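Local coordinates for butyryl-CoA dehydrogenase (Marinomonas mediterranea, PDB 6CXT), which belongs to the acyl-CoA dehydrogenase family of flavoproteins and holds flavin-adenine dinucleotide between its middle and C-terminal domains, at residues E325-S330 and L357-F362; S319-S324 and I368-I373; I249-M254 and V290-A295; L202-A207 and I353-G358. All coordinates share one frame; numbering follows the deposited sequence.

Interaction 1: E325-S330 and L357-F362. With FAD (flavin-adenine dinucleotide), chain D.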
# COMPACT_ATOMS: atom_id res chain seq x y z
N GLU B 325 6.62 1.29 -11.62
CA GLU B 325 6.21 0.97 -10.23
C GLU B 325 6.04 -0.55 -10.01
O GLU B 325 6.46 -1.09 -8.96
CB GLU B 325 4.97 1.77 -9.75
CG GLU B 325 5.27 3.30 -9.73
CD GLU B 325 6.25 3.73 -8.64
OE1 GLU B 325 6.61 2.93 -7.72
OE2 GLU B 325 6.70 4.93 -8.65
N ALA B 326 5.44 -1.22 -10.99
CA ALA B 326 5.30 -2.68 -10.89
C ALA B 326 6.68 -3.35 -10.85
O ALA B 326 6.88 -4.33 -10.14
CB ALA B 326 4.42 -3.24 -12.02
N PHE B 327 7.65 -2.78 -11.58
CA PHE B 327 8.96 -3.35 -11.70
C PHE B 327 9.69 -3.23 -10.36
O PHE B 327 10.35 -4.17 -9.93
CB PHE B 327 9.73 -2.74 -12.91
CG PHE B 327 11.06 -3.38 -13.22
CD1 PHE B 327 11.33 -4.74 -12.95
CD2 PHE B 327 12.04 -2.61 -13.89
CE1 PHE B 327 12.57 -5.33 -13.31
CE2 PHE B 327 13.26 -3.19 -14.22
CZ PHE B 327 13.53 -4.55 -13.93
N VAL B 328 9.53 -2.12 -9.66
CA VAL B 328 10.12 -2.00 -8.31
C VAL B 328 9.48 -3.07 -7.37
O VAL B 328 10.19 -3.76 -6.63
CB VAL B 328 9.85 -0.55 -7.74
CG1 VAL B 328 10.14 -0.47 -6.23
CG2 VAL B 328 10.76 0.48 -8.47
N GLN B 329 8.17 -3.22 -7.43
CA GLN B 329 7.51 -4.19 -6.55
C GLN B 329 7.96 -5.62 -6.91
O GLN B 329 8.16 -6.44 -6.02
CB GLN B 329 6.00 -4.05 -6.65
CG GLN B 329 5.47 -2.68 -6.20
CD GLN B 329 4.00 -2.53 -6.48
OE1 GLN B 329 3.61 -2.19 -7.62
NE2 GLN B 329 3.18 -2.74 -5.48
N SER B 330 8.08 -5.88 -8.21
CA SER B 330 8.54 -7.18 -8.70
C SER B 330 9.96 -7.51 -8.16
O SER B 330 10.23 -8.63 -7.67
CB SER B 330 8.56 -7.18 -10.24
OG SER B 330 8.97 -8.49 -10.72
N LEU B 357 14.70 0.58 -9.70
CA LEU B 357 14.73 1.86 -9.00
C LEU B 357 15.21 3.00 -9.96
O LEU B 357 14.86 4.16 -9.71
CB LEU B 357 15.59 1.79 -7.75
CG LEU B 357 14.80 1.10 -6.60
CD1 LEU B 357 15.73 0.61 -5.48
CD2 LEU B 357 13.70 2.04 -6.05
N GLY B 358 15.98 2.65 -10.97
CA GLY B 358 16.31 3.59 -12.08
C GLY B 358 15.04 3.96 -12.85
O GLY B 358 14.81 5.15 -13.14
N SER B 359 14.20 2.96 -13.15
CA SER B 359 13.06 3.12 -14.06
C SER B 359 11.98 4.10 -13.52
O SER B 359 11.22 4.65 -14.34
CB SER B 359 12.43 1.79 -14.45
OG SER B 359 11.59 1.35 -13.36
N VAL B 360 11.89 4.28 -12.19
CA VAL B 360 10.97 5.31 -11.59
C VAL B 360 11.59 6.74 -11.55
O VAL B 360 10.94 7.68 -11.06
CB VAL B 360 10.47 4.95 -10.17
CG1 VAL B 360 9.74 3.58 -10.25
CG2 VAL B 360 11.64 4.82 -9.19
N LEU B 361 12.83 6.87 -12.04
CA LEU B 361 13.50 8.19 -12.11
C LEU B 361 13.67 8.67 -13.54
O LEU B 361 13.20 9.79 -13.86
CB LEU B 361 14.88 8.10 -11.46
CG LEU B 361 14.84 7.67 -9.99
CD1 LEU B 361 16.26 7.53 -9.49
CD2 LEU B 361 14.00 8.62 -9.08
N PHE B 362 14.28 7.87 -14.41
CA PHE B 362 14.60 8.34 -15.78
C PHE B 362 13.33 8.44 -16.62
O PHE B 362 12.31 7.80 -16.31
CB PHE B 362 15.72 7.53 -16.46
CG PHE B 362 15.47 6.05 -16.56
CD1 PHE B 362 14.45 5.52 -17.39
CD2 PHE B 362 16.31 5.17 -15.85
CE1 PHE B 362 14.25 4.14 -17.49
CE2 PHE B 362 16.10 3.79 -15.93
CZ PHE B 362 15.10 3.27 -16.75
PA FAD D . 14.75 16.38 -9.18
O1A FAD D . 14.04 16.89 -10.42
O2A FAD D . 15.70 17.20 -8.33
O5B FAD D . 13.62 15.68 -8.24
C5B FAD D . 13.90 15.27 -6.88
C4B FAD D . 12.53 14.87 -6.29
O4B FAD D . 11.62 16.00 -6.36
C3B FAD D . 11.90 13.73 -7.09
O3B FAD D . 11.17 12.98 -6.11
C2B FAD D . 10.88 14.47 -7.98
O2B FAD D . 9.80 13.62 -8.46
C1B FAD D . 10.44 15.64 -7.06
N9A FAD D . 9.87 16.72 -7.91
C8A FAD D . 10.55 17.56 -8.74
N7A FAD D . 9.66 18.35 -9.43
C5A FAD D . 8.40 18.00 -9.05
C6A FAD D . 7.00 18.41 -9.35
N6A FAD D . 6.72 19.39 -10.28
N1A FAD D . 6.00 17.75 -8.70
C2A FAD D . 6.22 16.75 -7.78
N3A FAD D . 7.47 16.35 -7.46
C4A FAD D . 8.56 16.91 -8.04
N1 FAD D . 18.79 12.65 -18.33
C2 FAD D . 19.13 12.93 -19.64
O2 FAD D . 19.02 14.13 -19.99
N3 FAD D . 19.58 11.99 -20.52
C4 FAD D . 19.77 10.71 -20.14
O4 FAD D . 20.18 9.88 -20.95
C4X FAD D . 19.44 10.33 -18.72
N5 FAD D . 19.63 9.08 -18.23
C5X FAD D . 19.39 8.75 -16.93
C6 FAD D . 19.63 7.42 -16.52
C7 FAD D . 19.41 7.06 -15.17
C7M FAD D . 19.70 5.65 -14.74
C8 FAD D . 18.93 8.06 -14.20
C8M FAD D . 18.68 7.69 -12.78
C9 FAD D . 18.66 9.39 -14.61
C9A FAD D . 18.88 9.75 -15.96
N10 FAD D . 18.65 11.08 -16.43
C10 FAD D . 18.94 11.39 -17.81
C1' FAD D . 18.19 12.14 -15.54
C2' FAD D . 16.69 11.91 -15.24
O2' FAD D . 15.82 12.19 -16.35
C3' FAD D . 16.33 12.70 -13.98
O3' FAD D . 17.06 12.09 -12.90
C4' FAD D . 14.85 12.92 -13.66
O4' FAD D . 14.23 13.80 -14.66
C5' FAD D . 14.67 13.57 -12.28
O5' FAD D . 15.52 14.73 -12.22
P FAD D . 16.46 14.92 -10.98
O1P FAD D . 17.21 16.25 -11.11
O2P FAD D . 17.35 13.72 -10.72
O3P FAD D . 15.54 15.06 -9.68
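Val360 meets Val328 through one methyl each, CG1 of Val360 lying 3.7 Å from CG2 of Val328, with the two side chains crossing at about a right angle. Glu325 closes over Val360 and is worth following outward. Its CB points away from 357-362, but the chain bends at chi2 (-69°) and brings the carboxylate back: CD comes to 3.8 Å from Val360 CG1 and OE2 to 3.7 Å from that same methyl. The carboxylate rests against carbon, and its polar partners lie beyond the two segments, OE2 on Ser366 OG and OE1 in a salt bridge with Arg336 of the second subunit. CG2 of Val328 also reaches CD2 of Leu357, at 4.1 Å.

These residues join two helices of the mainly helical C-terminal domain of an acyl-CoA dehydrogenase, 313-338 and 351-359, where the latter gives way to the turn that carries Leu361 and Phe362 to the FAD. In that turn Gly358 O accepts two backbone bonds, from Leu361 N and Phe362 N. Farther along the interface Ser359 OG approaches the edge of the Phe327 ring, 4.0 Å from CD2 and close to the ring plane, while its hydrogen bond goes back to Ala356 O. The ring of Phe362 has Ser359 CA over one face, 3.4 Å above the plane and toward the rim. With chi1 at 57°, Phe362 folds over its own backbone, and its edge meets the flavin, CD2 lying 3.6 Å from C7M of the FAD; Leu361 O comes to 3.5 Å from C4' of the same cofactor.

Interaction 2: S319-S324 and I368-I373. With FK4 (S-[2-({N-[(2R)-2-hydroxy-4-{[(R)-hydroxy(oxo)-lambda~5~-phosphanyl]oxy}-3,3-dimethylbutanoyl]-beta-alanyl}amino)ethyl] 1H-pyrrole-2-carbothioate), chain C.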
# COMPACT_ATOMS: atom_id res chain seq x y z
N SER B 319 1.25 4.24 -18.50
CA SER B 319 1.98 3.03 -18.76
C SER B 319 3.36 3.08 -18.16
O SER B 319 3.81 2.10 -17.49
CB SER B 319 2.06 2.82 -20.26
OG SER B 319 2.82 1.68 -20.60
N LYS B 320 4.06 4.22 -18.38
CA LYS B 320 5.43 4.40 -17.84
C LYS B 320 5.37 4.22 -16.30
O LYS B 320 6.20 3.53 -15.67
CB LYS B 320 5.94 5.84 -18.16
CG LYS B 320 7.43 6.06 -17.92
CD LYS B 320 7.84 6.21 -16.46
CE LYS B 320 9.21 6.86 -16.35
NZ LYS B 320 9.76 7.01 -14.95
N LEU B 321 4.41 4.93 -15.70
CA LEU B 321 4.25 4.88 -14.23
C LEU B 321 3.94 3.44 -13.77
O LEU B 321 4.59 2.93 -12.87
CB LEU B 321 3.10 5.82 -13.82
CG LEU B 321 2.74 5.90 -12.34
CD1 LEU B 321 3.95 6.40 -11.56
CD2 LEU B 321 1.48 6.81 -12.16
N ALA B 322 2.95 2.81 -14.38
CA ALA B 322 2.50 1.49 -13.91
C ALA B 322 3.64 0.48 -14.10
O ALA B 322 3.86 -0.36 -13.21
CB ALA B 322 1.26 1.05 -14.67
N ILE B 323 4.33 0.52 -15.26
CA ILE B 323 5.40 -0.45 -15.53
C ILE B 323 6.54 -0.28 -14.52
O ILE B 323 7.03 -1.27 -13.93
CB ILE B 323 5.95 -0.31 -16.99
CG1 ILE B 323 4.88 -0.80 -17.98
CG2 ILE B 323 7.26 -1.14 -17.18
CD1 ILE B 323 5.16 -0.39 -19.43
N SER B 324 6.98 0.98 -14.34
CA SER B 324 8.16 1.21 -13.55
C SER B 324 7.82 0.90 -12.06
O SER B 324 8.63 0.27 -11.35
CB SER B 324 8.66 2.67 -13.72
OG SER B 324 7.62 3.59 -13.32
N ILE B 368 6.42 13.15 -11.79
CA ILE B 368 6.19 13.90 -13.03
C ILE B 368 5.16 13.21 -13.91
O ILE B 368 4.28 13.84 -14.52
CB ILE B 368 7.54 14.08 -13.77
CG1 ILE B 368 8.42 15.09 -13.05
CG2 ILE B 368 7.37 14.41 -15.27
CD1 ILE B 368 7.78 16.29 -12.40
N GLN B 369 5.22 11.88 -13.96
CA GLN B 369 4.16 11.16 -14.69
C GLN B 369 2.78 11.52 -14.12
O GLN B 369 1.82 11.68 -14.88
CB GLN B 369 4.36 9.61 -14.67
CG GLN B 369 5.73 9.14 -15.17
CD GLN B 369 6.09 9.69 -16.59
OE1 GLN B 369 5.27 9.69 -17.52
NE2 GLN B 369 7.31 10.13 -16.74
N ARG B 370 2.66 11.60 -12.80
CA ARG B 370 1.35 11.96 -12.24
C ARG B 370 0.98 13.41 -12.57
O ARG B 370 -0.19 13.68 -12.81
CB ARG B 370 1.30 11.75 -10.74
CG ARG B 370 1.31 10.19 -10.47
CD ARG B 370 0.95 9.98 -8.96
NE ARG B 370 1.08 8.53 -8.65
CZ ARG B 370 2.19 7.92 -8.18
NH1 ARG B 370 3.33 8.61 -7.96
NH2 ARG B 370 2.18 6.58 -8.00
N GLU B 371 1.98 14.30 -12.58
CA GLU B 371 1.71 15.66 -13.09
C GLU B 371 1.13 15.65 -14.49
O GLU B 371 0.14 16.35 -14.75
CB GLU B 371 2.96 16.57 -13.03
CG GLU B 371 3.28 16.94 -11.62
CD GLU B 371 2.24 17.87 -11.03
OE1 GLU B 371 2.21 19.07 -11.35
OE2 GLU B 371 1.41 17.43 -10.24
N LEU B 372 1.73 14.88 -15.39
CA LEU B 372 1.20 14.78 -16.72
C LEU B 372 -0.17 14.14 -16.78
O LEU B 372 -1.05 14.58 -17.50
CB LEU B 372 2.13 13.93 -17.60
CG LEU B 372 3.44 14.71 -17.86
CD1 LEU B 372 4.61 13.74 -18.16
CD2 LEU B 372 3.12 15.67 -19.01
N ILE B 373 -0.35 13.04 -16.04
CA ILE B 373 -1.70 12.44 -16.01
C ILE B 373 -2.76 13.47 -15.53
O ILE B 373 -3.82 13.55 -16.16
CB ILE B 373 -1.67 11.17 -15.08
CG1 ILE B 373 -0.79 10.08 -15.74
CG2 ILE B 373 -3.10 10.64 -14.85
CD1 ILE B 373 -0.21 9.06 -14.72
O01 FK4 C . 4.80 17.85 -22.03
P02 FK4 C . 5.64 19.12 -21.66
O03 FK4 C . 6.57 19.00 -20.40
C04 FK4 C . 6.13 18.26 -19.30
C05 FK4 C . 6.71 18.67 -17.98
C06 FK4 C . 6.14 17.71 -16.90
C07 FK4 C . 6.28 20.14 -17.71
C08 FK4 C . 8.26 18.65 -18.00
O09 FK4 C . 8.83 19.33 -16.91
C10 FK4 C . 8.85 17.23 -18.13
N11 FK4 C . 9.70 16.86 -17.01
C12 FK4 C . 10.28 15.56 -17.01
C13 FK4 C . 11.67 15.55 -17.67
C14 FK4 C . 12.03 14.24 -18.24
N15 FK4 C . 13.42 14.08 -18.28
C16 FK4 C . 13.98 12.88 -18.90
C17 FK4 C . 15.39 13.15 -19.48
S18 FK4 C . 15.89 11.91 -20.63
C19 FK4 C . 15.92 10.42 -19.62
C20 FK4 C . 16.55 9.41 -20.49
C21 FK4 C . 17.03 8.17 -20.14
C22 FK4 C . 17.49 7.59 -21.34
C23 FK4 C . 17.27 8.50 -22.40
N24 FK4 C . 16.69 9.61 -21.90
O25 FK4 C . 15.93 10.54 -18.37
O26 FK4 C . 11.22 13.42 -18.67
O27 FK4 C . 8.60 16.40 -19.07
O28 FK4 C . 6.50 19.45 -22.83
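Leu321 and Gln369 mark the closest backbone approach of two roughly antiparallel helical segments, 319-324 and 368-373, their CA atoms 6.3 Å apart. The axes of these segments pass at 9.7 Å with a signed crossing angle of -146°, joining helix 313-338 to helix 366-377 in the C-terminal helical domain.

Leu321 supplies most of the apolar contact. Its CG stands anti to the backbone N (chi1 178°), which sends both methyls across to the other helix. CD2 touches Ile373 CD1 and Arg370 CG, each at 3.8 Å, while CD1 sits 3.9 Å above one face of the Arg370 guanidinium, toward its rim. Arg370 reaches this place with its chain extended from CG to NE, and its NE forms a salt bridge with Asp287 of the third subunit. Next to this pair in sequence on each helix, the aliphatic part of Lys320 crosses Gln369 at about a right angle: CD packs 3.8 Å from Gln369 CG, and CE lies 3.8 Å from Gln369 NE2. On another side of helix 366-377, Ile368 CG2 comes to 3.6 Å from C12 of FK4, and Leu372 CD2 to 4.0 Å from C04 of that ligand.

No hydrogen bond links the two segments, so the polar ends find their partners beyond them. Lys320 NZ is held by the carbonyls of Gly364, Ser359 and Phe362, and Gln369 NE2 shares Gly364 O. A buried ammonium group ringed by carbonyls is consistent with a charge compensated by backbone dipoles, with the end of helix 351-359 and the loop before helix 366-377 gathered round it.

Interaction 3: I249-M254 and V290-A295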
# COMPACT_ATOMS: atom_id res chain seq x y z
N ILE B 249 10.84 -3.00 -22.17
CA ILE B 249 11.93 -3.82 -21.61
C ILE B 249 11.49 -4.45 -20.26
O ILE B 249 11.68 -5.68 -20.01
CB ILE B 249 13.23 -3.02 -21.39
CG1 ILE B 249 13.79 -2.50 -22.74
CG2 ILE B 249 14.27 -3.87 -20.67
CD1 ILE B 249 14.83 -1.39 -22.52
N PHE B 250 10.93 -3.62 -19.41
CA PHE B 250 10.74 -4.01 -18.00
C PHE B 250 9.50 -4.89 -17.86
O PHE B 250 9.41 -5.64 -16.90
CB PHE B 250 10.57 -2.76 -17.16
CG PHE B 250 11.69 -1.77 -17.41
CD1 PHE B 250 13.05 -2.19 -17.34
CD2 PHE B 250 11.40 -0.42 -17.71
CE1 PHE B 250 14.11 -1.30 -17.64
CE2 PHE B 250 12.46 0.49 -17.95
CZ PHE B 250 13.79 0.06 -17.95
N VAL B 251 8.56 -4.78 -18.78
CA VAL B 251 7.44 -5.73 -18.81
C VAL B 251 8.01 -7.14 -19.09
O VAL B 251 7.67 -8.11 -18.40
CB VAL B 251 6.40 -5.35 -19.90
CG1 VAL B 251 5.38 -6.48 -20.10
CG2 VAL B 251 5.68 -4.04 -19.53
N GLY B 252 8.90 -7.26 -20.08
CA GLY B 252 9.60 -8.54 -20.27
C GLY B 252 10.41 -8.96 -19.03
O GLY B 252 10.34 -10.14 -18.59
N ALA B 253 11.17 -8.03 -18.44
CA ALA B 253 11.95 -8.38 -17.26
C ALA B 253 11.01 -8.91 -16.12
O ALA B 253 11.38 -9.84 -15.40
CB ALA B 253 12.79 -7.20 -16.77
N MET B 254 9.83 -8.33 -15.99
CA MET B 254 8.88 -8.75 -14.94
C MET B 254 8.32 -10.16 -15.25
O MET B 254 8.09 -10.90 -14.32
CB MET B 254 7.72 -7.73 -14.79
CG MET B 254 8.24 -6.52 -13.98
SD MET B 254 6.82 -5.44 -13.69
CE MET B 254 6.60 -4.63 -15.28
N VAL B 290 -0.84 -10.24 -11.33
CA VAL B 290 -1.88 -9.21 -11.55
C VAL B 290 -1.23 -7.89 -12.06
O VAL B 290 -1.64 -7.32 -13.10
CB VAL B 290 -2.69 -8.95 -10.28
CG1 VAL B 290 -3.68 -7.76 -10.50
CG2 VAL B 290 -3.46 -10.24 -9.87
N ARG B 291 -0.25 -7.42 -11.31
CA ARG B 291 0.39 -6.16 -11.67
C ARG B 291 1.08 -6.25 -13.04
O ARG B 291 1.07 -5.27 -13.79
CB ARG B 291 1.39 -5.75 -10.57
CG ARG B 291 0.65 -5.30 -9.28
CD ARG B 291 1.70 -4.71 -8.29
NE ARG B 291 2.90 -5.60 -8.15
CZ ARG B 291 3.16 -6.41 -7.11
NH1 ARG B 291 2.30 -6.50 -6.10
NH2 ARG B 291 4.28 -7.16 -7.12
N LEU B 292 1.60 -7.43 -13.39
CA LEU B 292 2.21 -7.61 -14.68
C LEU B 292 1.18 -7.62 -15.82
O LEU B 292 1.38 -6.96 -16.87
CB LEU B 292 3.04 -8.91 -14.68
CG LEU B 292 3.67 -9.29 -16.04
CD1 LEU B 292 4.55 -8.12 -16.57
CD2 LEU B 292 4.54 -10.52 -15.83
N GLU B 293 0.08 -8.36 -15.66
CA GLU B 293 -0.97 -8.32 -16.72
C GLU B 293 -1.44 -6.89 -16.95
O GLU B 293 -1.56 -6.44 -18.09
CB GLU B 293 -2.18 -9.24 -16.42
CG GLU B 293 -3.12 -9.30 -17.63
CD GLU B 293 -4.51 -9.85 -17.30
OE1 GLU B 293 -5.42 -9.03 -17.02
OE2 GLU B 293 -4.69 -11.09 -17.28
N SER B 294 -1.68 -6.19 -15.85
CA SER B 294 -2.08 -4.82 -15.88
C SER B 294 -1.05 -3.94 -16.64
O SER B 294 -1.44 -3.22 -17.57
CB SER B 294 -2.19 -4.32 -14.45
OG SER B 294 -2.40 -2.90 -14.44
N ALA B 295 0.23 -4.01 -16.25
CA ALA B 295 1.27 -3.13 -16.85
C ALA B 295 1.41 -3.42 -18.36
O ALA B 295 1.53 -2.48 -19.18
CB ALA B 295 2.60 -3.32 -16.13
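Leu292 slots CD1 against the 249-254 helix, 3.7 Å from Met254 CB and 3.6 Å from Val251 O, so that one methyl touches two residues about a turn apart. The second methyl, CD2, lies over the end of that turn, 3.8 Å from the carbonyl carbon C of Met254. With CG trans to the backbone nitrogen (chi1 176°), the branch is thrown straight across the interface. Val251 adds its CG1, which comes to 4.0 Å from Leu292 CD1. Met254 first runs extended, then turns at chi3 (-77°) and carries its methyl back toward the small residue Ala295, Met254 CE standing 4.3 Å from Ala295 CB. This is a looser touch than those made by Leu292.

No hydrogen bond crosses between the segments; each keeps its own helical backbone bonds, and apolar side chains and backbone carbonyls make up the meeting surface. The two helical segments run nearly antiparallel, their axes 10.1 Å apart at closest approach with a signed crossing angle of -153°.

Both belong to the helical bundle of the C-terminal domain, as parts of helices 248-267 and 279-306. Helix 313-338 lies against both, putting Ile323 on Val251 and Phe327 on Met254, and its Asp333 takes a salt bridge from Arg291. Helices 64-77 and 81-101 cover another part of segment 249-254 through Ile249, while the third subunit packs on helix 279-306, where Ser294 hydrogen-bonds to Ser294 of that subunit.

Interaction 4: L202-A207 and I353-G358. With EDO (1,2-ethanediol), chain E.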
# COMPACT_ATOMS: atom_id res chain seq x y z
N LEU B 202 23.43 2.51 -8.82
CA LEU B 202 22.82 1.33 -8.13
C LEU B 202 22.63 0.16 -9.09
O LEU B 202 22.93 -1.00 -8.75
CB LEU B 202 21.44 1.74 -7.55
CG LEU B 202 20.70 0.59 -6.83
CD1 LEU B 202 21.53 0.10 -5.63
CD2 LEU B 202 19.37 1.18 -6.32
N GLY B 203 22.14 0.45 -10.32
CA GLY B 203 21.90 -0.59 -11.30
C GLY B 203 22.28 -0.22 -12.70
O GLY B 203 22.95 0.83 -12.91
N LEU B 204 21.87 -1.06 -13.65
CA LEU B 204 21.97 -0.79 -15.11
C LEU B 204 23.42 -0.52 -15.49
O LEU B 204 23.72 0.45 -16.22
CB LEU B 204 21.06 0.38 -15.52
CG LEU B 204 19.57 0.27 -15.16
CD1 LEU B 204 18.88 1.63 -15.25
CD2 LEU B 204 18.81 -0.74 -16.05
N ARG B 205 24.30 -1.31 -14.91
CA ARG B 205 25.73 -1.17 -15.11
C ARG B 205 26.15 -1.09 -16.59
O ARG B 205 27.05 -0.32 -16.92
CB ARG B 205 26.49 -2.27 -14.32
N SER B 206 25.50 -1.83 -17.49
CA SER B 206 25.89 -1.80 -18.91
C SER B 206 25.51 -0.52 -19.64
O SER B 206 25.95 -0.33 -20.78
CB SER B 206 25.40 -3.00 -19.70
OG SER B 206 25.95 -4.20 -19.12
N ALA B 207 24.68 0.33 -19.01
CA ALA B 207 24.27 1.59 -19.66
C ALA B 207 25.14 2.67 -19.02
O ALA B 207 24.90 3.05 -17.88
CB ALA B 207 22.77 1.89 -19.43
N ILE B 353 15.57 -5.30 -8.63
CA ILE B 353 15.28 -4.12 -7.81
C ILE B 353 16.27 -2.96 -8.15
O ILE B 353 15.87 -1.79 -8.18
CB ILE B 353 15.28 -4.38 -6.27
CG1 ILE B 353 14.78 -3.16 -5.47
CG2 ILE B 353 16.66 -4.88 -5.76
CD1 ILE B 353 13.40 -2.54 -5.89
N LYS B 354 17.53 -3.32 -8.36
CA LYS B 354 18.57 -2.30 -8.64
C LYS B 354 18.24 -1.54 -9.93
O LYS B 354 18.38 -0.31 -9.98
CB LYS B 354 19.96 -2.98 -8.73
CG LYS B 354 20.42 -3.48 -7.35
CD LYS B 354 21.88 -3.91 -7.40
CE LYS B 354 21.99 -5.23 -8.13
NZ LYS B 354 23.46 -5.47 -8.32
N ASP B 355 17.77 -2.26 -10.92
CA ASP B 355 17.42 -1.68 -12.21
C ASP B 355 16.11 -0.97 -12.15
O ASP B 355 15.97 0.11 -12.74
CB ASP B 355 17.37 -2.77 -13.32
CG ASP B 355 18.75 -3.39 -13.54
OD1 ASP B 355 19.80 -2.87 -13.03
OD2 ASP B 355 18.82 -4.43 -14.25
N ALA B 356 15.15 -1.56 -11.42
CA ALA B 356 13.81 -0.99 -11.32
C ALA B 356 13.82 0.39 -10.68
O ALA B 356 13.04 1.29 -11.09
CB ALA B 356 12.85 -1.92 -10.53
N LEU B 357 14.70 0.58 -9.70
CA LEU B 357 14.73 1.86 -9.00
C LEU B 357 15.21 3.00 -9.96
O LEU B 357 14.86 4.16 -9.71
CB LEU B 357 15.59 1.79 -7.75
CG LEU B 357 14.80 1.10 -6.60
CD1 LEU B 357 15.73 0.61 -5.48
CD2 LEU B 357 13.70 2.04 -6.05
N GLY B 358 15.98 2.65 -10.97
CA GLY B 358 16.31 3.59 -12.08
C GLY B 358 15.04 3.96 -12.85
O GLY B 358 14.81 5.15 -13.14
C1 EDO E . 23.36 -4.49 -15.89
O1 EDO E . 23.40 -3.72 -17.10
C2 EDO E . 22.17 -5.47 -15.78
O2 EDO E . 20.98 -4.65 -15.85
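Asp355 takes the backbone N-H of Leu204 on OD1, at 2.8 Å and with an N-H...O angle of 144°, the donor standing 39° out of the carboxylate plane. Asp355 CG lies anti to the carbonyl carbon (chi1 -64°), which places OD1 at Leu204 N. The same leucine lays its CD2 alongside the acid, 3.7 Å from Asp355 CG. Gly203 lets the loop run close over the helix, its CA 3.5 Å from Asp355 OD1. Leu202 lies obliquely across the aliphatic stem of Lys354, whose CD comes to 3.4 Å from Leu202 O, and extends CD2 to Leu357 CD1 at 3.8 Å.

Farther out, OD2 of Asp355 accepts a 2.7 Å hydrogen bond from O2 of a 1,2-ethanediol, probably from the crystallisation liquor. The diol's O1 accepts the N-H of Ser206, 2.9 Å from Ser206 N, in the type I turn from Leu204 to Ala207. Lys201 NZ binds the carbonyls of Leu204 and Ala207, and Tyr343 of the second subunit hydrogen-bonds to Lys354 O.

One carboxylate thus supplies the hydrogen bond between middle-domain loop and C-terminal-domain helix, beside the apolar contacts of Leu202 and Leu204; the N-H of Leu204 would probably ease its negative charge, the diol adding to this in the crystal.

Interactions 1, 2 and 3 lie within the C-terminal helical domain, whereas interaction 4 ties it to a loop of the middle domain. Helix 313-338 serves both 1 and 2, and helix 351-359 both 1 and 4, with Leu357 and Gly358 shared. Centres of 1 and 4 are about 9 Å apart; that of 1 is about 11 Å from those of both 2 and 3. Along the chain, 3 closes before 1 and 2 open, 1 is nested inside 2, and 4 encloses 3. The packed helices thus continue into the turn and helix that contact FAD and FK4, while 1 and 4 also face the second subunit and 2 and 3 the third.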